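PDB 4MNR: peptidoglycan glycosyltransferase from Eggerthella lenta, which belongs to the penicillin-binding proteins and carries a domain of the beta-lactamase-like fold, with a sheet packed among helices. Local coordinates for residues Ser221-Ala226 / Ser240-Phe245; Gln235-Ser240 / Leu379-Asn384; Asp396-Thr401 / Ala418-Pro423. All coordinates share one frame; numbering follows the deposited sequence.

Overall arrangement
All three contacts lie in the beta-lactamase-like domain, their centres nearly in line. The centre of contact 2 is about 13 Å from that of contact 1 and about 12 Å from that of contact 3; the outer two are about 24 Å apart. Contacts 1 and 2 share Ser240, the junction between helices 233-239 and 242-263, and their segments alternate along the chain. Contact 3 comes later, on strand 398-406, which follows helix 368-384 of contact 2 and forms one edge of the five-stranded sheet. A probable hydrogen bond of 2.8 Å between Ser240 OG and Lys400 NZ joins this strand to the helical side, bringing together the S-x-N and K-T-G motifs of the family.

Contact 1 of 3, residues Ser221-Ala226 / Ser240-Phe245; sequences SNFNKA and SSNTVF
Asn222 and Asn242 mark the closest backbone approach, CA to CA 4.9 Å, where the loop after strand 218-221 passes the first turn of helix 242-263. Asn222 has CG beside its backbone N (chi1 -83°), which carries the amide to the start of the helix. There OD1 accepts from Ser241 OG at 2.9 Å and from Thr243 N at 3.0 Å, the latter bond almost perfectly straight. At the other end of the amide, ND2 donates to Ala226 O (2.9 Å), fixing its rotation. Ser241 is the N-cap: its OG also accepts from Val244 N and bonds Ser209. Asn242, closing the S-x-N motif begun by Ser240, sends ND2 to Ser221 O at 3.0 Å, in the carbonyl plane. In one of two modelled conformers of Phe223, the same nitrogen lies 3.4 Å above the ring, toward its rim, with ring and amide planes 76° apart. Water 1 joins Phe223 N, Ser240 O and Asn242 N. Around this contact, Asn242 OD1 bonds Lys188 at the start of helix 188-197, Ser240 OG bonds both Lys188 and Lys400, Thr243 packs on Met213 of strand 212-215, and Val244 rests on Ala236 of helix 233-239 and on strand 206-209.

Contact 2 of 3, residues Gln235-Ser240 / Leu379-Asn384; sequences QATELS and LGVVQN
Glu238 and Val381 bring the two helices together, their CA atoms only 4.3 Å apart. The local axes of 235-239 and 379-384 approach to 8.5 Å and cross at -59°, so that the last turn of the shorter helix lies over the C-terminal part of helix 368-384. Glu238 contributes the largest share of the buried surface. Its CG stands beside the backbone N (chi1 -62°) and the chain is extended beyond it, which lays the side chain along the backbone of Gly380. CG is 3.7 Å from Gly380 O, and OE2 comes within 3.6 Å of Gly380 CA. With no side chain at Gly380, the carboxylate can come close over its CA.

Helix 233-239 ends here in a Schellman motif, with Ser240 as its positive-phi C-prime residue: Ser241 N reaches back to Ala236 O, and Ser240 N, more weakly, to Thr237 O. The turn places Ser240, the first residue of the S-x-N motif, beside the lysines of the S-x-x-K and K-T-G motifs of penicillin-binding proteins.

Val381 CG2 lies 3.8 Å from Thr237 O and meets Thr237 CG2 at 4.1 Å, the two side chains crossing at about a right angle. Thr237 OG1 bonds Leu233 O one turn back, which leaves its methyl group for Val381. At the more exposed margin of the crossing, Glu238 OE1 passes 3.9 Å from Asn384 CB and accepts a hydrogen bond from water 2, which also donates weakly to Asn384 O. Thr386 and Gly387, which follow in the chain, bond back to the backbones of Glu238 and Val381, respectively.

Contact 3 of 3, residues Asp396-Thr401 / Ala418-Pro423; sequences DVAGKT and APAEDP
The entry into strand 398-406, a border strand of the five-stranded antiparallel sheet, meets the turn leaving its neighbour 409-418 through Asp396, Val397 and Ala398 on one side and Ala418, Pro419 and Ala420 on the other. Asp396 O accepts the single hydrogen bond across the pair, from Ala420 N at 2.8 Å. That bond is bent, with an N-H...O angle of 143°, and the donor stands well above the carbonyl plane. Pro419 CA adds a C-H...O contact to the same oxygen at 3.3 Å. The peptide bond before Pro419 is cis, a kink just where the chain leaves the strand.

Small aliphatic groups make up the rest of the contact. Ala420 CB points at the opposite segment and fits between Asp396 CB, 3.8 Å away, and Ala398 CB, 4.0 Å away. Val397 directs CG2 beside its own backbone N, and this branch touches Ala418 CB at 4.1 Å. These last two residues also pack on helix 438-453, through Leu447 and Leu451, whereas Ala398 packs on Leu378 of helix 368-384.

Farther along the strand, regular pairing takes over: Ala398 bonds Met417 and Lys400 bonds Val415 through their backbones. Lys400 NZ donates to Thr401 O. A border strand flanked by helices and carrying the lysine and threonine of the K-T-G motif is characteristic of the penicillin-binding protein fold.

Contact 1 of 3, residues Ser221-Ala226 / Ser240-Phe245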
ATOM      1  N   SER A 221       5.080   9.160  22.971  0.61 15.36           N
ATOM      2  CA  SER A 221       5.539  10.522  22.697  0.61 16.22           C
ATOM      3  C   SER A 221       5.077  11.003  21.334  0.61 15.93           C
ATOM      4  O   SER A 221       5.039  10.231  20.374  0.61 14.47           O
ATOM      5  CB  SER A 221       7.069  10.615  22.770  0.61 18.21           C
ATOM      6  OG  SER A 221       7.568  10.312  24.062  0.61 19.14           O
ATOM      7  N   ASN A 222       4.721  12.283  21.255  1.00 14.35           N
ATOM      8  CA  ASN A 222       4.457  12.915  19.972  1.00 15.46           C
ATOM      9  C   ASN A 222       5.756  12.989  19.203  1.00 16.23           C
ATOM     10  O   ASN A 222       6.844  12.932  19.794  1.00 16.86           O
ATOM     11  CB  ASN A 222       3.913  14.331  20.165  1.00 14.57           C
ATOM     12  CG  ASN A 222       2.413  14.355  20.430  1.00 14.39           C
ATOM     13  OD1 ASN A 222       1.714  13.383  20.176  1.00 16.44           O
ATOM     14  ND2 ASN A 222       1.921  15.471  20.946  1.00 12.76           N
ATOM     15  N   PHE A 223       5.656  13.103  17.883  0.57 16.25           N
ATOM     16  CA  PHE A 223       6.844  13.290  17.060  0.57 18.04           C
ATOM     17  C   PHE A 223       7.569  14.551  17.516  0.57 21.75           C
ATOM     18  O   PHE A 223       6.941  15.584  17.747  0.57 21.62           O
ATOM     19  CB  PHE A 223       6.471  13.371  15.578  0.57 19.84           C
ATOM     20  CG  PHE A 223       5.786  12.138  15.063  0.57 18.94           C
ATOM     21  CD1 PHE A 223       6.398  10.902  15.163  0.57 17.85           C
ATOM     22  CD2 PHE A 223       4.538  12.215  14.467  0.57 18.88           C
ATOM     23  CE1 PHE A 223       5.769   9.758  14.691  0.57 17.66           C
ATOM     24  CE2 PHE A 223       3.906  11.082  13.990  0.57 18.06           C
ATOM     25  CZ  PHE A 223       4.526   9.850  14.099  0.57 19.70           C
ATOM     26  N   ASN A 224       8.886  14.441  17.682  1.00 23.33           N
ATOM     27  CA  ASN A 224       9.713  15.524  18.235  1.00 27.58           C
ATOM     28  C   ASN A 224       9.307  15.989  19.639  1.00 27.81           C
ATOM     29  O   ASN A 224       9.670  17.087  20.063  1.00 25.94           O
ATOM     30  CB  ASN A 224       9.778  16.726  17.288  1.00 38.60           C
ATOM     31  CG  ASN A 224      10.789  16.538  16.179  1.00 48.79           C
ATOM     32  OD1 ASN A 224      10.536  15.824  15.209  1.00 51.37           O
ATOM     33  ND2 ASN A 224      11.940  17.190  16.311  1.00 53.71           N
ATOM     34  N   LYS A 225       8.568  15.143  20.352  1.00 21.85           N
ATOM     35  CA  LYS A 225       8.069  15.455  21.686  1.00 21.01           C
ATOM     36  C   LYS A 225       7.350  16.808  21.764  1.00 21.29           C
ATOM     37  O   LYS A 225       7.415  17.496  22.781  1.00 22.95           O
ATOM     38  CB  LYS A 225       9.192  15.352  22.723  1.00 25.11           C
ATOM     39  CG  LYS A 225       9.742  13.937  22.871  1.00 30.38           C
ATOM     40  CD  LYS A 225      10.980  13.920  23.735  1.00 39.74           C
ATOM     41  CE  LYS A 225      11.727  12.609  23.596  1.00 44.73           C
ATOM     42  NZ  LYS A 225      13.088  12.708  24.195  1.00 49.19           N
ATOM     43  N   ALA A 226       6.666  17.170  20.679  1.00 20.52           N
ATOM     44  CA  ALA A 226       5.899  18.412  20.610  1.00 21.82           C
ATOM     45  C   ALA A 226       4.684  18.402  21.537  1.00 17.95           C
ATOM     46  O   ALA A 226       3.889  17.459  21.522  1.00 17.95           O
ATOM     47  CB  ALA A 226       5.449  18.672  19.179  1.00 20.20           C
ATOM     48  N   SER A 240      -1.192  14.807  13.516  1.00 11.36           N
ATOM     49  CA  SER A 240      -0.707  13.447  13.761  1.00 11.69           C
ATOM     50  C   SER A 240      -0.159  13.230  15.180  1.00 15.67           C
ATOM     51  O   SER A 240       0.974  12.790  15.355  1.00 17.05           O
ATOM     52  CB  SER A 240       0.343  13.049  12.729  1.00 14.67           C
ATOM     53  OG  SER A 240       0.350  11.639  12.591  1.00 14.92           O
ATOM     54  N   SER A 241      -0.973  13.514  16.191  1.00 10.45           N
ATOM     55  CA  SER A 241      -0.521  13.366  17.580  1.00  8.81           C
ATOM     56  C   SER A 241      -0.571  11.920  18.084  1.00 10.58           C
ATOM     57  O   SER A 241      -1.640  11.305  18.151  1.00 11.01           O
ATOM     58  CB  SER A 241      -1.357  14.253  18.509  1.00 11.51           C
ATOM     59  OG  SER A 241      -1.088  13.920  19.867  1.00 11.00           O
ATOM     60  N   ASN A 242       0.587  11.380  18.448  1.00 11.20           N
ATOM     61  CA  ASN A 242       0.645  10.026  18.990  1.00 10.20           C
ATOM     62  C   ASN A 242       0.030   9.958  20.385  1.00  9.44           C
ATOM     63  O   ASN A 242      -0.593   8.958  20.757  1.00 11.48           O
ATOM     64  CB  ASN A 242       2.097   9.527  19.074  1.00 10.13           C
ATOM     65  CG  ASN A 242       2.751   9.358  17.701  1.00 11.93           C
ATOM     66  OD1 ASN A 242       2.095   9.003  16.722  1.00 12.23           O
ATOM     67  ND2 ASN A 242       4.065   9.606  17.636  1.00 12.71           N
ATOM     68  N   THR A 243       0.222  11.005  21.180  1.00  9.44           N
ATOM     69  CA  THR A 243      -0.313  10.949  22.550  1.00  9.21           C
ATOM     70  C   THR A 243      -1.840  11.000  22.583  1.00 11.65           C
ATOM     71  O   THR A 243      -2.463  10.397  23.456  1.00 13.03           O
ATOM     72  CB  THR A 243       0.308  11.979  23.498  1.00 11.72           C
ATOM     73  OG1 THR A 243       0.108  13.298  22.985  1.00 11.45           O
ATOM     74  CG2 THR A 243       1.817  11.705  23.673  1.00 11.77           C
ATOM     75  N   VAL A 244      -2.455  11.690  21.628  1.00  9.58           N
ATOM     76  CA  VAL A 244      -3.909  11.644  21.546  1.00  9.09           C
ATOM     77  C   VAL A 244      -4.368  10.272  21.062  1.00 12.02           C
ATOM     78  O   VAL A 244      -5.270   9.674  21.635  1.00 11.62           O
ATOM     79  CB  VAL A 244      -4.447  12.708  20.588  1.00 10.72           C
ATOM     80  CG1 VAL A 244      -5.929  12.460  20.288  1.00 12.91           C
ATOM     81  CG2 VAL A 244      -4.239  14.099  21.182  1.00 10.35           C
ATOM     82  N   PHE A 245      -3.753   9.770  20.001  1.00 11.36           N
ATOM     83  CA  PHE A 245      -4.186   8.467  19.488  1.00 10.47           C
ATOM     84  C   PHE A 245      -3.918   7.319  20.467  1.00 10.49           C
ATOM     85  O   PHE A 245      -4.695   6.360  20.529  1.00 10.20           O
ATOM     86  CB  PHE A 245      -3.662   8.215  18.066  1.00 10.24           C
ATOM     87  CG  PHE A 245      -4.525   8.844  17.024  1.00  8.07           C
ATOM     88  CD1 PHE A 245      -4.401  10.195  16.732  1.00 10.26           C
ATOM     89  CD2 PHE A 245      -5.524   8.112  16.397  1.00  9.96           C
ATOM     90  CE1 PHE A 245      -5.238  10.789  15.799  1.00 11.80           C
ATOM     91  CE2 PHE A 245      -6.368   8.698  15.453  1.00 10.75           C
ATOM     92  CZ  PHE A 245      -6.220  10.043  15.155  1.00 11.93           C
TER
HETATM   93  O   HOH W   1       3.012  12.980  17.072  1.00 22.62           O

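Contact 2 of 3, residues Gln235-Ser240 / Leu379-Asn384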
ATOM      1  N   GLN A 235      -8.255  17.764  14.955  1.00 11.65           N
ATOM      2  CA  GLN A 235      -6.976  18.471  14.989  1.00 11.80           C
ATOM      3  C   GLN A 235      -5.819  17.523  15.257  1.00 12.95           C
ATOM      4  O   GLN A 235      -4.739  17.690  14.694  1.00 12.86           O
ATOM      5  CB  GLN A 235      -6.981  19.579  16.045  1.00 15.30           C
ATOM      6  CG  GLN A 235      -7.947  20.710  15.743  1.00 19.18           C
ATOM      7  CD  GLN A 235      -8.193  21.627  16.948  1.00 25.19           C
ATOM      8  OE1 GLN A 235      -8.002  21.240  18.108  1.00 20.86           O
ATOM      9  NE2 GLN A 235      -8.633  22.852  16.669  1.00 31.63           N
ATOM     10  N   ALA A 236      -6.049  16.532  16.120  1.00  9.96           N
ATOM     11  CA  ALA A 236      -5.016  15.553  16.443  1.00 11.32           C
ATOM     12  C   ALA A 236      -4.681  14.685  15.227  1.00 10.24           C
ATOM     13  O   ALA A 236      -3.566  14.220  15.090  1.00 12.53           O
ATOM     14  CB  ALA A 236      -5.439  14.686  17.610  1.00 12.20           C
ATOM     15  N   THR A 237      -5.649  14.485  14.342  1.00  8.85           N
ATOM     16  CA  THR A 237      -5.395  13.753  13.108  1.00 10.02           C
ATOM     17  C   THR A 237      -4.588  14.657  12.176  1.00 11.74           C
ATOM     18  O   THR A 237      -3.626  14.205  11.558  1.00 11.95           O
ATOM     19  CB  THR A 237      -6.711  13.330  12.428  1.00 11.09           C
ATOM     20  OG1 THR A 237      -7.509  12.602  13.365  1.00 10.56           O
ATOM     21  CG2 THR A 237      -6.437  12.438  11.211  1.00 12.86           C
ATOM     22  N   GLU A 238      -4.976  15.928  12.083  1.00 11.37           N
ATOM     23  CA  GLU A 238      -4.232  16.888  11.258  1.00 10.57           C
ATOM     24  C   GLU A 238      -2.762  17.008  11.656  1.00 12.38           C
ATOM     25  O   GLU A 238      -1.889  17.062  10.785  1.00 15.44           O
ATOM     26  CB  GLU A 238      -4.890  18.265  11.260  1.00 11.50           C
ATOM     27  CG  GLU A 238      -6.296  18.267  10.678  1.00 12.13           C
ATOM     28  CD  GLU A 238      -6.969  19.633  10.763  1.00 21.46           C
ATOM     29  OE1 GLU A 238      -6.382  20.558  11.364  1.00 25.65           O
ATOM     30  OE2 GLU A 238      -8.087  19.782  10.220  1.00 21.54           O
ATOM     31  N   LEU A 239      -2.499  17.049  12.964  1.00 11.26           N
ATOM     32  CA  LEU A 239      -1.149  17.228  13.483  1.00 13.65           C
ATOM     33  C   LEU A 239      -0.442  15.891  13.685  1.00 14.45           C
ATOM     34  O   LEU A 239       0.749  15.853  14.002  1.00 16.36           O
ATOM     35  CB  LEU A 239      -1.188  17.984  14.815  1.00 14.65           C
ATOM     36  CG  LEU A 239      -1.620  19.450  14.718  1.00 18.10           C
ATOM     37  CD1 LEU A 239      -1.751  20.074  16.106  1.00 18.33           C
ATOM     38  CD2 LEU A 239      -0.631  20.227  13.863  1.00 22.93           C
ATOM     39  N   SER A 240      -1.192  14.807  13.516  1.00 11.36           N
ATOM     40  CA  SER A 240      -0.707  13.447  13.761  1.00 11.69           C
ATOM     41  C   SER A 240      -0.159  13.230  15.180  1.00 15.67           C
ATOM     42  O   SER A 240       0.974  12.790  15.355  1.00 17.05           O
ATOM     43  CB  SER A 240       0.343  13.049  12.729  1.00 14.67           C
ATOM     44  OG  SER A 240       0.350  11.639  12.591  1.00 14.92           O
ATOM     45  N   LEU A 379      -9.214  15.547   4.501  1.00 10.55           N
ATOM     46  CA  LEU A 379      -9.096  16.749   3.692  1.00  9.17           C
ATOM     47  C   LEU A 379      -8.403  17.804   4.539  1.00 12.12           C
ATOM     48  O   LEU A 379      -7.555  18.553   4.057  1.00 11.35           O
ATOM     49  CB  LEU A 379     -10.479  17.226   3.227  1.00  9.65           C
ATOM     50  CG  LEU A 379     -10.518  18.480   2.358  1.00 15.43           C
ATOM     51  CD1 LEU A 379      -9.573  18.357   1.166  1.00 16.90           C
ATOM     52  CD2 LEU A 379     -11.946  18.717   1.883  1.00 17.63           C
ATOM     53  N   GLY A 380      -8.750  17.834   5.826  1.00 12.48           N
ATOM     54  CA  GLY A 380      -8.137  18.753   6.762  1.00 13.08           C
ATOM     55  C   GLY A 380      -6.646  18.543   6.948  1.00 10.39           C
ATOM     56  O   GLY A 380      -5.904  19.497   7.183  1.00 11.75           O
ATOM     57  N   VAL A 381      -6.204  17.286   6.868  1.00  9.62           N
ATOM     58  CA  VAL A 381      -4.789  16.979   6.987  1.00 10.70           C
ATOM     59  C   VAL A 381      -4.012  17.704   5.899  1.00 11.83           C
ATOM     60  O   VAL A 381      -2.952  18.290   6.151  1.00 12.50           O
ATOM     61  CB  VAL A 381      -4.541  15.460   6.864  1.00  9.04           C
ATOM     62  CG1 VAL A 381      -3.051  15.176   6.734  1.00 12.46           C
ATOM     63  CG2 VAL A 381      -5.130  14.738   8.077  1.00 11.31           C
ATOM     64  N   VAL A 382      -4.571  17.696   4.694  1.00 10.13           N
ATOM     65  CA  VAL A 382      -3.893  18.291   3.553  1.00 10.93           C
ATOM     66  C   VAL A 382      -4.061  19.818   3.516  1.00 12.65           C
ATOM     67  O   VAL A 382      -3.139  20.552   3.144  1.00 14.08           O
ATOM     68  CB  VAL A 382      -4.365  17.630   2.244  1.00 11.08           C
ATOM     69  CG1 VAL A 382      -3.790  18.368   1.028  1.00 14.36           C
ATOM     70  CG2 VAL A 382      -3.950  16.169   2.243  1.00 11.27           C
ATOM     71  N   GLN A 383      -5.224  20.305   3.936  1.00 13.39           N
ATOM     72  CA  GLN A 383      -5.461  21.747   3.949  1.00 13.51           C
ATOM     73  C   GLN A 383      -4.772  22.485   5.093  1.00 15.98           C
ATOM     74  O   GLN A 383      -4.273  23.609   4.906  1.00 18.42           O
ATOM     75  CB  GLN A 383      -6.963  22.033   3.972  1.00 15.73           C
ATOM     76  CG  GLN A 383      -7.688  21.576   2.716  1.00 18.20           C
ATOM     77  CD  GLN A 383      -9.157  21.951   2.728  1.00 24.77           C
ATOM     78  OE1 GLN A 383      -9.764  22.092   3.787  1.00 24.06           O
ATOM     79  NE2 GLN A 383      -9.734  22.125   1.544  1.00 24.43           N
ATOM     80  N   ASN A 384      -4.729  21.862   6.270  1.00 16.67           N
ATOM     81  CA  ASN A 384      -4.315  22.559   7.481  1.00 18.40           C
ATOM     82  C   ASN A 384      -3.281  21.834   8.336  1.00 18.49           C
ATOM     83  O   ASN A 384      -2.810  22.373   9.341  1.00 23.94           O
ATOM     84  CB  ASN A 384      -5.539  22.868   8.345  1.00 20.64           C
ATOM     85  CG  ASN A 384      -6.555  23.730   7.619  1.00 31.65           C
ATOM     86  OD1 ASN A 384      -6.208  24.755   7.036  1.00 33.94           O
ATOM     87  ND2 ASN A 384      -7.812  23.310   7.639  1.00 37.13           N
TER
HETATM   88  O   HOH W   2      -4.110  21.691  12.405  1.00 40.66           O

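Contact 3 of 3, residues Asp396-Thr401 / Ala418-Pro423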
ATOM      1  N   ASP A 396      -9.224  18.998  -4.989  1.00 15.84           N
ATOM      2  CA  ASP A 396      -9.081  18.718  -3.558  1.00 16.66           C
ATOM      3  C   ASP A 396      -8.460  17.341  -3.318  1.00 15.90           C
ATOM      4  O   ASP A 396      -8.915  16.327  -3.866  1.00 14.44           O
ATOM      5  CB  ASP A 396     -10.433  18.786  -2.832  1.00 19.26           C
ATOM      6  CG  ASP A 396     -10.914  20.215  -2.591  1.00 28.98           C
ATOM      7  OD1 ASP A 396     -10.102  21.165  -2.676  1.00 31.68           O
ATOM      8  OD2 ASP A 396     -12.117  20.385  -2.296  1.00 29.92           O
ATOM      9  N   VAL A 397      -7.432  17.310  -2.476  1.00 12.74           N
ATOM     10  CA  VAL A 397      -6.747  16.062  -2.122  1.00  9.76           C
ATOM     11  C   VAL A 397      -6.933  15.793  -0.635  1.00 10.99           C
ATOM     12  O   VAL A 397      -6.831  16.722   0.175  1.00 13.10           O
ATOM     13  CB  VAL A 397      -5.233  16.162  -2.417  1.00 12.46           C
ATOM     14  CG1 VAL A 397      -4.509  14.927  -1.908  1.00 12.75           C
ATOM     15  CG2 VAL A 397      -4.995  16.347  -3.903  1.00 12.17           C
ATOM     16  N   ALA A 398      -7.218  14.543  -0.277  1.00  8.79           N
ATOM     17  CA  ALA A 398      -7.325  14.161   1.127  1.00  8.97           C
ATOM     18  C   ALA A 398      -6.386  13.006   1.410  1.00 10.29           C
ATOM     19  O   ALA A 398      -6.214  12.112   0.576  1.00 12.50           O
ATOM     20  CB  ALA A 398      -8.740  13.763   1.472  1.00 11.01           C
ATOM     21  N   GLY A 399      -5.781  12.992   2.585  1.00  8.30           N
ATOM     22  CA  GLY A 399      -4.908  11.874   2.887  1.00  7.81           C
ATOM     23  C   GLY A 399      -4.365  11.924   4.288  1.00 10.36           C
ATOM     24  O   GLY A 399      -4.694  12.821   5.056  1.00  9.74           O
ATOM     25  N   LYS A 400      -3.525  10.950   4.615  1.00  8.35           N
ATOM     26  CA  LYS A 400      -2.893  10.885   5.922  1.00  7.30           C
ATOM     27  C   LYS A 400      -1.407  10.670   5.724  1.00 10.59           C
ATOM     28  O   LYS A 400      -1.000   9.766   4.999  1.00 10.97           O
ATOM     29  CB  LYS A 400      -3.476   9.733   6.752  1.00  8.61           C
ATOM     30  CG  LYS A 400      -2.892   9.626   8.148  1.00  8.68           C
ATOM     31  CD  LYS A 400      -3.300  10.819   9.019  1.00 10.67           C
ATOM     32  CE  LYS A 400      -2.532  10.869  10.344  1.00 11.21           C
ATOM     33  NZ  LYS A 400      -1.091  11.249  10.189  1.00 12.62           N
ATOM     34  N   THR A 401      -0.604  11.511   6.360  1.00  8.47           N
ATOM     35  CA  THR A 401       0.841  11.312   6.369  1.00 10.30           C
ATOM     36  C   THR A 401       1.232  10.264   7.391  1.00 13.80           C
ATOM     37  O   THR A 401       0.493   9.955   8.337  1.00 12.49           O
ATOM     38  CB  THR A 401       1.580  12.593   6.740  1.00 13.99           C
ATOM     39  OG1 THR A 401       1.214  12.967   8.078  1.00 14.47           O
ATOM     40  CG2 THR A 401       1.222  13.711   5.779  1.00 14.49           C
ATOM     41  N   ALA A 418      -7.923  11.415  -4.452  1.00  7.92           N
ATOM     42  CA  ALA A 418      -8.363  12.612  -5.154  1.00  8.05           C
ATOM     43  C   ALA A 418      -9.336  12.254  -6.280  1.00  8.88           C
ATOM     44  O   ALA A 418      -9.256  11.155  -6.821  1.00 10.98           O
ATOM     45  CB  ALA A 418      -7.156  13.349  -5.742  1.00  9.61           C
ATOM     46  N   PRO A 419     -10.293  13.150  -6.600  1.00 12.29           N
ATOM     47  CA  PRO A 419     -10.689  14.349  -5.850  1.00 13.18           C
ATOM     48  C   PRO A 419     -11.331  13.927  -4.531  1.00 20.47           C
ATOM     49  O   PRO A 419     -12.002  12.896  -4.477  1.00 21.05           O
ATOM     50  CB  PRO A 419     -11.740  15.016  -6.764  1.00 14.74           C
ATOM     51  CG  PRO A 419     -11.483  14.438  -8.124  1.00 16.68           C
ATOM     52  CD  PRO A 419     -11.048  13.029  -7.863  1.00 13.25           C
ATOM     53  N   ALA A 420     -11.122  14.710  -3.484  1.00 13.69           N
ATOM     54  CA  ALA A 420     -11.585  14.343  -2.146  1.00 15.86           C
ATOM     55  C   ALA A 420     -13.078  13.992  -2.043  1.00 18.70           C
ATOM     56  O   ALA A 420     -13.437  13.049  -1.352  1.00 18.04           O
ATOM     57  CB  ALA A 420     -11.222  15.431  -1.150  1.00 16.00           C
ATOM     58  N   GLU A 421     -13.954  14.726  -2.727  1.00 16.75           N
ATOM     59  CA  GLU A 421     -15.392  14.502  -2.537  1.00 19.21           C
ATOM     60  C   GLU A 421     -15.899  13.165  -3.099  1.00 25.18           C
ATOM     61  O   GLU A 421     -16.814  12.560  -2.537  1.00 30.81           O
ATOM     62  CB  GLU A 421     -16.217  15.679  -3.081  1.00 22.94           C
ATOM     63  CG  GLU A 421     -17.713  15.568  -2.804  1.00 34.12           C
ATOM     64  CD  GLU A 421     -18.051  15.414  -1.318  1.00 42.81           C
ATOM     65  OE1 GLU A 421     -19.094  14.796  -1.012  1.00 50.97           O
ATOM     66  OE2 GLU A 421     -17.291  15.918  -0.458  1.00 38.46           O
ATOM     67  N   ASP A 422     -15.295  12.707  -4.193  1.00 19.97           N
ATOM     68  CA  ASP A 422     -15.668  11.444  -4.829  1.00 19.47           C
ATOM     69  C   ASP A 422     -14.441  10.914  -5.564  1.00 16.47           C
ATOM     70  O   ASP A 422     -14.286  11.116  -6.774  1.00 17.03           O
ATOM     71  CB  ASP A 422     -16.832  11.665  -5.808  1.00 26.97           C
ATOM     72  CG  ASP A 422     -17.267  10.390  -6.515  1.00 37.09           C
ATOM     73  OD1 ASP A 422     -17.938  10.504  -7.564  1.00 38.59           O
ATOM     74  OD2 ASP A 422     -16.942   9.278  -6.038  1.00 31.47           O
ATOM     75  N   PRO A 423     -13.536  10.255  -4.831  1.00 15.23           N
ATOM     76  CA  PRO A 423     -12.214   9.976  -5.402  1.00 12.78           C
ATOM     77  C   PRO A 423     -12.191   9.036  -6.598  1.00 12.85           C
ATOM     78  O   PRO A 423     -12.995   8.101  -6.673  1.00 16.10           O
ATOM     79  CB  PRO A 423     -11.447   9.354  -4.226  1.00 14.72           C
ATOM     80  CG  PRO A 423     -12.133   9.926  -3.014  1.00 14.63           C
ATOM     81  CD  PRO A 423     -13.581  10.003  -3.378  1.00 14.58           C
TER